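Local atomic coordinates of GTP-binding nuclear protein GSP1 (Encephalitozoon cuniculi, PDB entry 4DJT), a protein that binds guanine nucleotides as a Ran-family small GTPase and probably takes part in protein import into the nucleus and RNA export from it. Residues V22-Y27 against G70-A75; Y27-L32 against V192-H197. All blocks are in the same frame, centred on the assembly; numbering follows the deposited sequence.

Two contacts, one in the nucleotide site of this GTPase and one beside it, their centres about 10 Å apart, illustrate how a P-loop helix can be engaged at both ends. Both use helix 24-28: interaction 1 its start, where the P-loop meets the predicted switch II segment 70-75, and interaction 2 its end, where 27-32 meets the late loop 192-197; Tyr27 belongs to both. Along the chain the segments alternate, with 70-75 falling between the halves of interaction 2. They also touch, Thr25 CG2 lying 3.7 Å from Tyr194 OH. The loop after helix 164-174 thus runs beside the magnesium site of the GDP-bound protein, with the side chain of Tyr194 about 6 Å from the ion.

Interaction 1: V22-Y27 against G70-A75; sequences VGKTTY and GQEKKA. With MG (magnesium ion), chain D; GDP (guanosine-5'-diphosphate), chain C.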
ATOM      1  N   VAL A  22     -10.650   3.526   2.785  1.00 17.42           N
ATOM      2  CA  VAL A  22      -9.542   4.375   3.284  1.00 17.60           C
ATOM      3  C   VAL A  22      -8.730   4.996   2.170  1.00 17.01           C
ATOM      4  O   VAL A  22      -7.993   5.935   2.424  1.00 17.52           O
ATOM      5  CB  VAL A  22      -8.598   3.650   4.256  1.00 17.97           C
ATOM      6  CG1 VAL A  22      -9.376   3.107   5.469  1.00 19.09           C
ATOM      7  CG2 VAL A  22      -7.843   2.529   3.563  1.00 17.02           C
ATOM      8  N   GLY A  23      -8.851   4.460   0.936  1.00 16.35           N
ATOM      9  CA  GLY A  23      -8.210   5.036  -0.255  1.00 15.04           C
ATOM     10  C   GLY A  23      -7.129   4.162  -0.923  1.00 14.25           C
ATOM     11  O   GLY A  23      -6.347   4.667  -1.688  1.00 13.14           O
ATOM     12  N   LYS A  24      -7.073   2.861  -0.603  1.00 13.75           N
ATOM     13  CA  LYS A  24      -6.079   1.960  -1.211  1.00 13.05           C
ATOM     14  C   LYS A  24      -6.128   2.006  -2.744  1.00 12.81           C
ATOM     15  O   LYS A  24      -5.089   2.186  -3.405  1.00 12.03           O
ATOM     16  CB  LYS A  24      -6.304   0.531  -0.727  1.00 13.54           C
ATOM     17  CG  LYS A  24      -6.186   0.386   0.787  1.00 13.87           C
ATOM     18  CD  LYS A  24      -6.378  -1.046   1.239  1.00 14.40           C
ATOM     19  CE  LYS A  24      -7.727  -1.640   0.830  1.00 14.58           C
ATOM     20  NZ  LYS A  24      -8.873  -1.012   1.539  1.00 14.59           N
ATOM     21  N   THR A  25      -7.319   1.824  -3.302  1.00 12.21           N
ATOM     22  CA  THR A  25      -7.476   1.782  -4.747  1.00 12.56           C
ATOM     23  C   THR A  25      -7.206   3.131  -5.383  1.00 12.52           C
ATOM     24  O   THR A  25      -6.504   3.212  -6.413  1.00 12.85           O
ATOM     25  CB  THR A  25      -8.887   1.237  -5.097  1.00 12.56           C
ATOM     26  OG1 THR A  25      -9.013  -0.080  -4.536  1.00 12.20           O
ATOM     27  CG2 THR A  25      -9.078   1.172  -6.591  1.00 12.12           C
ATOM     28  N   THR A  26      -7.668   4.202  -4.746  1.00 13.55           N
ATOM     29  CA  THR A  26      -7.378   5.564  -5.244  1.00 14.09           C
ATOM     30  C   THR A  26      -5.868   5.821  -5.349  1.00 13.84           C
ATOM     31  O   THR A  26      -5.384   6.432  -6.334  1.00 14.53           O
ATOM     32  CB  THR A  26      -8.093   6.656  -4.408  1.00 14.87           C
ATOM     33  OG1 THR A  26      -9.512   6.374  -4.381  1.00 15.46           O
ATOM     34  CG2 THR A  26      -7.868   8.055  -5.034  1.00 15.47           C
ATOM     35  N   TYR A  27      -5.133   5.318  -4.359  1.00 13.49           N
ATOM     36  CA  TYR A  27      -3.692   5.443  -4.319  1.00 13.70           C
ATOM     37  C   TYR A  27      -3.028   4.755  -5.497  1.00 13.36           C
ATOM     38  O   TYR A  27      -2.295   5.397  -6.247  1.00 13.29           O
ATOM     39  CB  TYR A  27      -3.156   4.852  -3.046  1.00 13.69           C
ATOM     40  CG  TYR A  27      -1.636   4.926  -2.884  1.00 13.68           C
ATOM     41  CD1 TYR A  27      -0.999   6.145  -2.625  1.00 14.04           C
ATOM     42  CD2 TYR A  27      -0.866   3.790  -2.903  1.00 13.69           C
ATOM     43  CE1 TYR A  27       0.366   6.213  -2.435  1.00 13.64           C
ATOM     44  CE2 TYR A  27       0.507   3.847  -2.714  1.00 13.28           C
ATOM     45  CZ  TYR A  27       1.119   5.067  -2.490  1.00 13.57           C
ATOM     46  OH  TYR A  27       2.503   5.104  -2.288  1.00 13.90           O
ATOM     47  N   GLY A  70     -12.266  -5.073  -3.118  1.00 17.00           N
ATOM     48  CA  GLY A  70     -13.244  -4.544  -2.211  1.00 17.84           C
ATOM     49  C   GLY A  70     -13.748  -5.542  -1.178  1.00 19.08           C
ATOM     50  O   GLY A  70     -14.524  -5.177  -0.288  1.00 20.03           O
ATOM     51  N   GLN A  71     -13.300  -6.793  -1.263  1.00 18.95           N
ATOM     52  CA  GLN A  71     -13.889  -7.847  -0.418  1.00 20.20           C
ATOM     53  C   GLN A  71     -13.622  -7.644   1.098  1.00 20.81           C
ATOM     54  O   GLN A  71     -14.375  -8.192   1.924  1.00 22.32           O
ATOM     55  CB  GLN A  71     -13.475  -9.262  -0.894  1.00 19.51           C
ATOM     56  CG  GLN A  71     -12.011  -9.650  -0.761  1.00 19.89           C
ATOM     57  CD  GLN A  71     -11.177  -9.202  -1.938  1.00 19.64           C
ATOM     58  OE1 GLN A  71     -11.567  -8.296  -2.674  1.00 17.31           O
ATOM     59  NE2 GLN A  71      -9.999  -9.832  -2.108  1.00 20.44           N
ATOM     60  N   GLU A  72     -12.595  -6.832   1.455  1.00 20.52           N
ATOM     61  CA  GLU A  72     -12.283  -6.490   2.859  1.00 21.37           C
ATOM     62  C   GLU A  72     -13.430  -5.771   3.575  1.00 24.30           C
ATOM     63  O   GLU A  72     -13.446  -5.722   4.793  1.00 26.28           O
ATOM     64  CB  GLU A  72     -10.991  -5.645   3.003  1.00 20.65           C
ATOM     65  CG  GLU A  72     -11.058  -4.167   2.587  1.00 19.27           C
ATOM     66  CD  GLU A  72     -10.967  -3.956   1.083  1.00 17.85           C
ATOM     67  OE1 GLU A  72     -11.037  -4.951   0.317  1.00 17.61           O
ATOM     68  OE2 GLU A  72     -10.822  -2.802   0.686  1.00 16.38           O
ATOM     69  N   LYS A  73     -14.373  -5.230   2.810  1.00 26.72           N
ATOM     70  CA  LYS A  73     -15.504  -4.502   3.376  1.00 29.83           C
ATOM     71  C   LYS A  73     -16.400  -5.430   4.161  1.00 31.36           C
ATOM     72  O   LYS A  73     -16.956  -5.036   5.182  1.00 33.88           O
ATOM     73  CB  LYS A  73     -16.318  -3.806   2.279  1.00 31.09           C
ATOM     74  CG  LYS A  73     -15.568  -2.697   1.586  1.00 32.32           C
ATOM     75  CD  LYS A  73     -16.398  -2.048   0.498  1.00 34.64           C
ATOM     76  CE  LYS A  73     -15.575  -1.032  -0.272  1.00 35.69           C
ATOM     77  NZ  LYS A  73     -16.350  -0.482  -1.413  1.00 35.41           N
ATOM     78  N   LYS A  74     -16.524  -6.665   3.704  1.00 32.07           N
ATOM     79  CA  LYS A  74     -17.438  -7.621   4.340  1.00 33.21           C
ATOM     80  C   LYS A  74     -16.728  -8.917   4.775  1.00 35.02           C
ATOM     81  O   LYS A  74     -17.310  -9.719   5.476  1.00 36.52           O
ATOM     82  CB  LYS A  74     -18.593  -7.932   3.384  1.00 33.22           C
ATOM     83  N   ALA A  75     -15.467  -9.112   4.395  1.00 34.16           N
ATOM     84  CA  ALA A  75     -14.816 -10.413   4.577  1.00 34.83           C
ATOM     85  C   ALA A  75     -13.371 -10.305   4.961  1.00 34.99           C
ATOM     86  O   ALA A  75     -12.775  -9.241   4.869  1.00 35.24           O
ATOM     87  CB  ALA A  75     -14.937 -11.229   3.296  1.00 34.56           C
TER
HETATM   88 MG    MG D 302     -10.351  -0.771  -3.098  1.00 12.21          MG
HETATM   89  PB  GDP C 301     -10.418   1.525  -0.675  1.00 13.64           P
HETATM   90  O1B GDP C 301      -9.802   0.932  -1.953  1.00 11.67           O
HETATM   91  O2B GDP C 301      -9.465   1.610   0.507  1.00 12.83           O
HETATM   92  O3B GDP C 301     -11.792   0.931  -0.375  1.00 13.09           O
HETATM   93  O3A GDP C 301     -10.811   3.066  -0.965  1.00 13.89           O
HETATM   94  PA  GDP C 301     -11.100   3.785  -2.357  1.00 15.68           P
HETATM   95  O1A GDP C 301      -9.828   4.109  -3.116  1.00 14.46           O
HETATM   96  O2A GDP C 301     -12.182   3.020  -3.051  1.00 15.43           O
HETATM   97  O5' GDP C 301     -11.669   5.203  -1.940  1.00 16.12           O
HETATM   98  C5' GDP C 301     -12.794   5.253  -1.041  1.00 17.59           C
HETATM   99  C4' GDP C 301     -13.407   6.637  -1.151  1.00 19.44           C
HETATM  100  O4' GDP C 301     -12.512   7.581  -0.601  1.00 19.89           O
HETATM  101  C3' GDP C 301     -13.622   7.067  -2.578  1.00 21.72           C
HETATM  102  O3' GDP C 301     -14.786   7.867  -2.624  1.00 26.15           O
HETATM  103  C2' GDP C 301     -12.454   7.939  -2.921  1.00 22.20           C
HETATM  104  O2' GDP C 301     -12.730   8.968  -3.890  1.00 24.27           O
HETATM  105  C1' GDP C 301     -12.141   8.526  -1.563  1.00 21.20           C
HETATM  106  N9  GDP C 301     -10.719   8.805  -1.425  1.00 24.06           N
HETATM  107  C8  GDP C 301      -9.669   7.964  -1.560  1.00 22.34           C
HETATM  108  N7  GDP C 301      -8.510   8.643  -1.363  1.00 21.61           N
HETATM  109  C5  GDP C 301      -8.823   9.894  -1.034  1.00 22.48           C
HETATM  110  C6  GDP C 301      -8.089  11.123  -0.686  1.00 24.90           C
HETATM  111  O6  GDP C 301      -6.825  11.155  -0.615  1.00 20.98           O
HETATM  112  N1  GDP C 301      -8.820  12.229  -0.430  1.00 25.48           N
HETATM  113  C2  GDP C 301     -10.181  12.233  -0.494  1.00 28.50           C
HETATM  114  N2  GDP C 301     -10.856  13.354  -0.235  1.00 31.66           N
HETATM  115  N3  GDP C 301     -10.908  11.144  -0.813  1.00 27.42           N
HETATM  116  C4  GDP C 301     -10.276   9.988  -1.085  1.00 25.43           C
HETATM  117  O   HOH W   1     -11.564  -1.583  -1.509  1.00 13.11           O
HETATM  118  O   HOH W   2      -8.777  -1.960  -2.377  1.00 12.17           O
HETATM  119  O   HOH W   3     -10.837  -2.270  -4.378  1.00 11.42           O
HETATM  120  O   HOH W   4     -11.901   0.456  -3.819  1.00 11.97           O
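The Glu72 carboxylate is the flat group here, and the ammonium of Lys24 meets it from above: Lys24 NZ stands 2.8 Å from Glu72 OE2, about 40° out of the carboxylate plane. At the other oxygen, OE1, the hydroxyl of Thr68 is bound. The two side chains arrive from opposite directions, making a salt bridge that is the only direct contact between 22-27 and 70-75. Bends at chi3 (-58°) and chi4 (-68°) curl the lysine round the beta-phosphate, so that Lys24 NZ also reaches GDP O2B at 2.9 Å, while the Gly18 carbonyl takes a further bond. Backbone amides of Gly23 and Lys24 converge on the same O2B, the P-loop grip on a phosphate. Water 1 adds a second path, donating to Glu72 OE2 (2.6 Å) and GDP O3B while coordinating the magnesium ion. Thr25 OG1 (2.1 Å), GDP O1B and three more waters complete the six-coordinate shell of the ion. Glu72 OE2 stays 4.0 Å from GDP O3B, and the lysine and the magnesium-bound water probably offset repulsion between these anionic oxygens. The chemistry thus implies a predicted switch II segment tied to the GDP-magnesium site by charge and water.

Interaction 2: Y27-L32 against V192-H197; sequences YINRVL and VNYDYH
Asn29 and Tyr194 run alongside one another head to tail, amide and phenol planes inclined at 61°, so that the two flat groups meet obliquely and do not stack. Asn29 OD1 lies near the plane of the tyrosine ring at its edge, 3.6 Å from Tyr194 CE2. The asparagine leaves the end of helix 24-28 with its CG trans to the main-chain N (chi1 -176°), which carries the amide to the late loop. There its amide acts in both directions: Asn29 ND2 donates to Val192 O at 2.8 Å, in a nearly straight bond (161°) that runs close to the amide plane, and OD1 accepts from the hydroxyl of Thr190. Each end of the amide therefore has a partner in the late loop, which should fix its rotation. The phenol reaches past Asn29 to the strands 46-54 and 60-68, Tyr194 OH lying 4.0 Å from Asn29 CB and 4.3 Å from Ile28 CG2. The same hydroxyl is hydrogen-bonded to Asp67 and His49, and Asp67 in turn is hydrogen-bonded to Thr25 OG1, one of the six magnesium ligands, a second-shell connection between the tyrosine and the metal site. Both backbones turn at the contact. Asn29 centres an inverse gamma turn, whereas Asn193 OD1 accepts from Asp195 N at 2.9 Å and closes an Asx turn just beyond Val192. The chain that follows helix 164-174 thus lies against the end of the P-loop helix of this Ras-like fold, consistent with the way the C-terminal extension of Ran packs on the core when GDP is bound.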
ATOM      1  N   TYR A  27      -5.133   5.318  -4.359  1.00 13.49           N
ATOM      2  CA  TYR A  27      -3.692   5.443  -4.319  1.00 13.70           C
ATOM      3  C   TYR A  27      -3.028   4.755  -5.497  1.00 13.36           C
ATOM      4  O   TYR A  27      -2.295   5.397  -6.247  1.00 13.29           O
ATOM      5  CB  TYR A  27      -3.156   4.852  -3.046  1.00 13.69           C
ATOM      6  CG  TYR A  27      -1.636   4.926  -2.884  1.00 13.68           C
ATOM      7  CD1 TYR A  27      -0.999   6.145  -2.625  1.00 14.04           C
ATOM      8  CD2 TYR A  27      -0.866   3.790  -2.903  1.00 13.69           C
ATOM      9  CE1 TYR A  27       0.366   6.213  -2.435  1.00 13.64           C
ATOM     10  CE2 TYR A  27       0.507   3.847  -2.714  1.00 13.28           C
ATOM     11  CZ  TYR A  27       1.119   5.067  -2.490  1.00 13.57           C
ATOM     12  OH  TYR A  27       2.503   5.104  -2.288  1.00 13.90           O
ATOM     13  N   ILE A  28      -3.313   3.457  -5.690  1.00 12.86           N
ATOM     14  CA  ILE A  28      -2.512   2.635  -6.602  1.00 12.66           C
ATOM     15  C   ILE A  28      -3.064   2.530  -8.027  1.00 12.53           C
ATOM     16  O   ILE A  28      -2.317   2.231  -8.934  1.00 12.24           O
ATOM     17  CB  ILE A  28      -2.334   1.223  -6.054  1.00 12.53           C
ATOM     18  CG1 ILE A  28      -1.122   0.509  -6.703  1.00 13.09           C
ATOM     19  CG2 ILE A  28      -3.656   0.464  -6.166  1.00 12.64           C
ATOM     20  CD1 ILE A  28       0.237   1.132  -6.389  1.00 13.61           C
ATOM     21  N   ASN A  29      -4.377   2.741  -8.210  1.00 11.92           N
ATOM     22  CA  ASN A  29      -5.034   2.381  -9.460  1.00 12.19           C
ATOM     23  C   ASN A  29      -4.780   3.505 -10.513  1.00 13.01           C
ATOM     24  O   ASN A  29      -5.711   4.221 -10.942  1.00 12.38           O
ATOM     25  CB  ASN A  29      -6.507   2.153  -9.215  1.00 12.18           C
ATOM     26  CG  ASN A  29      -7.255   1.683 -10.448  1.00 12.30           C
ATOM     27  OD1 ASN A  29      -6.670   1.149 -11.398  1.00 12.51           O
ATOM     28  ND2 ASN A  29      -8.544   1.892 -10.443  1.00 12.29           N
ATOM     29  N   ARG A  30      -3.491   3.663 -10.812  1.00 13.56           N
ATOM     30  CA  ARG A  30      -2.984   4.638 -11.758  1.00 14.87           C
ATOM     31  C   ARG A  30      -2.265   3.891 -12.859  1.00 14.69           C
ATOM     32  O   ARG A  30      -1.978   2.709 -12.745  1.00 14.89           O
ATOM     33  CB  ARG A  30      -2.058   5.642 -11.037  1.00 16.89           C
ATOM     34  CG  ARG A  30      -2.774   6.399  -9.929  1.00 18.86           C
ATOM     35  CD  ARG A  30      -1.807   7.224  -9.061  1.00 22.04           C
ATOM     36  NE  ARG A  30      -2.420   8.504  -8.806  1.00 26.36           N
ATOM     37  CZ  ARG A  30      -3.133   8.820  -7.736  1.00 29.58           C
ATOM     38  NH1 ARG A  30      -3.680  10.032  -7.652  1.00 32.67           N
ATOM     39  NH2 ARG A  30      -3.239   7.983  -6.719  1.00 31.39           N
ATOM     40  N   VAL A  31      -1.977   4.574 -13.946  1.00 15.29           N
ATOM     41  CA  VAL A  31      -1.415   3.888 -15.090  1.00 15.30           C
ATOM     42  C   VAL A  31      -0.103   3.191 -14.746  1.00 15.44           C
ATOM     43  O   VAL A  31       0.057   2.008 -15.056  1.00 15.60           O
ATOM     44  CB  VAL A  31      -1.248   4.844 -16.292  1.00 16.29           C
ATOM     45  CG1 VAL A  31      -0.398   4.200 -17.371  1.00 16.29           C
ATOM     46  CG2 VAL A  31      -2.623   5.273 -16.810  1.00 16.35           C
ATOM     47  N   LEU A  32       0.808   3.897 -14.063  1.00 15.43           N
ATOM     48  CA  LEU A  32       2.103   3.290 -13.633  1.00 15.03           C
ATOM     49  C   LEU A  32       2.790   2.645 -14.838  1.00 15.94           C
ATOM     50  O   LEU A  32       2.934   3.318 -15.850  1.00 16.22           O
ATOM     51  CB  LEU A  32       1.867   2.317 -12.462  1.00 14.81           C
ATOM     52  CG  LEU A  32       1.087   2.961 -11.305  1.00 14.59           C
ATOM     53  CD1 LEU A  32       0.725   1.932 -10.217  1.00 14.27           C
ATOM     54  CD2 LEU A  32       1.883   4.131 -10.682  1.00 14.74           C
ATOM     55  N   VAL A 192     -10.226   2.465 -14.616  1.00 16.48           N
ATOM     56  CA  VAL A 192     -10.622   1.072 -14.613  1.00 15.94           C
ATOM     57  C   VAL A 192     -11.168   0.766 -13.232  1.00 15.55           C
ATOM     58  O   VAL A 192     -10.444   0.836 -12.227  1.00 15.66           O
ATOM     59  CB  VAL A 192      -9.458   0.098 -14.904  1.00 15.51           C
ATOM     60  CG1 VAL A 192      -9.951  -1.356 -14.829  1.00 15.41           C
ATOM     61  CG2 VAL A 192      -8.834   0.407 -16.275  1.00 15.91           C
ATOM     62  N   ASN A 193     -12.461   0.502 -13.173  1.00 15.57           N
ATOM     63  CA  ASN A 193     -13.057   0.038 -11.937  1.00 16.02           C
ATOM     64  C   ASN A 193     -13.116  -1.478 -11.924  1.00 15.07           C
ATOM     65  O   ASN A 193     -13.849  -2.092 -12.704  1.00 14.74           O
ATOM     66  CB  ASN A 193     -14.467   0.589 -11.777  1.00 17.79           C
ATOM     67  CG  ASN A 193     -15.250  -0.165 -10.720  1.00 19.22           C
ATOM     68  OD1 ASN A 193     -14.712  -0.482  -9.658  1.00 19.26           O
ATOM     69  ND2 ASN A 193     -16.550  -0.477 -11.025  1.00 21.96           N
ATOM     70  N   TYR A 194     -12.355  -2.092 -11.021  1.00 14.44           N
ATOM     71  CA  TYR A 194     -12.335  -3.527 -10.905  1.00 13.95           C
ATOM     72  C   TYR A 194     -12.989  -4.006  -9.601  1.00 14.88           C
ATOM     73  O   TYR A 194     -12.894  -5.206  -9.258  1.00 15.49           O
ATOM     74  CB  TYR A 194     -10.905  -4.094 -11.025  1.00 13.22           C
ATOM     75  CG  TYR A 194      -9.865  -3.421 -10.200  1.00 12.49           C
ATOM     76  CD1 TYR A 194      -9.729  -3.695  -8.830  1.00 12.03           C
ATOM     77  CD2 TYR A 194      -8.993  -2.496 -10.776  1.00 12.54           C
ATOM     78  CE1 TYR A 194      -8.771  -3.051  -8.072  1.00 12.30           C
ATOM     79  CE2 TYR A 194      -8.029  -1.874 -10.026  1.00 12.38           C
ATOM     80  CZ  TYR A 194      -7.906  -2.183  -8.668  1.00 12.23           C
ATOM     81  OH  TYR A 194      -6.963  -1.565  -7.907  1.00 12.65           O
ATOM     82  N   ASP A 195     -13.658  -3.094  -8.903  1.00 15.26           N
ATOM     83  CA  ASP A 195     -14.198  -3.417  -7.600  1.00 15.87           C
ATOM     84  C   ASP A 195     -15.461  -4.264  -7.781  1.00 15.64           C
ATOM     85  O   ASP A 195     -16.298  -3.977  -8.629  1.00 15.00           O
ATOM     86  CB  ASP A 195     -14.606  -2.156  -6.826  1.00 16.70           C
ATOM     87  CG  ASP A 195     -13.452  -1.338  -6.354  1.00 17.07           C
ATOM     88  OD1 ASP A 195     -12.281  -1.674  -6.613  1.00 16.34           O
ATOM     89  OD2 ASP A 195     -13.724  -0.336  -5.685  1.00 18.66           O
ATOM     90  N   TYR A 196     -15.647  -5.225  -6.893  1.00 16.63           N
ATOM     91  CA  TYR A 196     -16.920  -5.919  -6.795  1.00 16.92           C
ATOM     92  C   TYR A 196     -17.942  -4.934  -6.269  1.00 18.29           C
ATOM     93  O   TYR A 196     -17.637  -4.083  -5.436  1.00 17.90           O
ATOM     94  CB  TYR A 196     -16.831  -7.116  -5.851  1.00 17.76           C
ATOM     95  CG  TYR A 196     -15.720  -8.101  -6.180  1.00 17.65           C
ATOM     96  CD1 TYR A 196     -15.418  -8.429  -7.497  1.00 18.23           C
ATOM     97  CD2 TYR A 196     -15.031  -8.762  -5.174  1.00 18.50           C
ATOM     98  CE1 TYR A 196     -14.445  -9.364  -7.803  1.00 18.01           C
ATOM     99  CE2 TYR A 196     -14.050  -9.687  -5.473  1.00 18.68           C
ATOM    100  CZ  TYR A 196     -13.765  -9.982  -6.786  1.00 19.31           C
ATOM    101  OH  TYR A 196     -12.768 -10.890  -7.102  1.00 21.15           O
ATOM    102  N   HIS A 197     -19.164  -5.041  -6.754  1.00 19.51           N
ATOM    103  CA  HIS A 197     -20.231  -4.236  -6.213  1.00 21.16           C
ATOM    104  C   HIS A 197     -20.582  -4.704  -4.812  1.00 23.00           C
ATOM    105  O   HIS A 197     -20.713  -5.903  -4.567  1.00 22.67           O
ATOM    106  CB  HIS A 197     -21.470  -4.299  -7.091  1.00 21.72           C
ATOM    107  CG  HIS A 197     -22.557  -3.371  -6.629  1.00 23.09           C
ATOM    108  ND1 HIS A 197     -22.456  -2.025  -6.737  1.00 24.16           N
ATOM    109  CD2 HIS A 197     -23.749  -3.624  -5.942  1.00 23.67           C
ATOM    110  CE1 HIS A 197     -23.574  -1.448  -6.213  1.00 24.52           C
ATOM    111  NE2 HIS A 197     -24.352  -2.426  -5.714  1.00 24.42           N
TER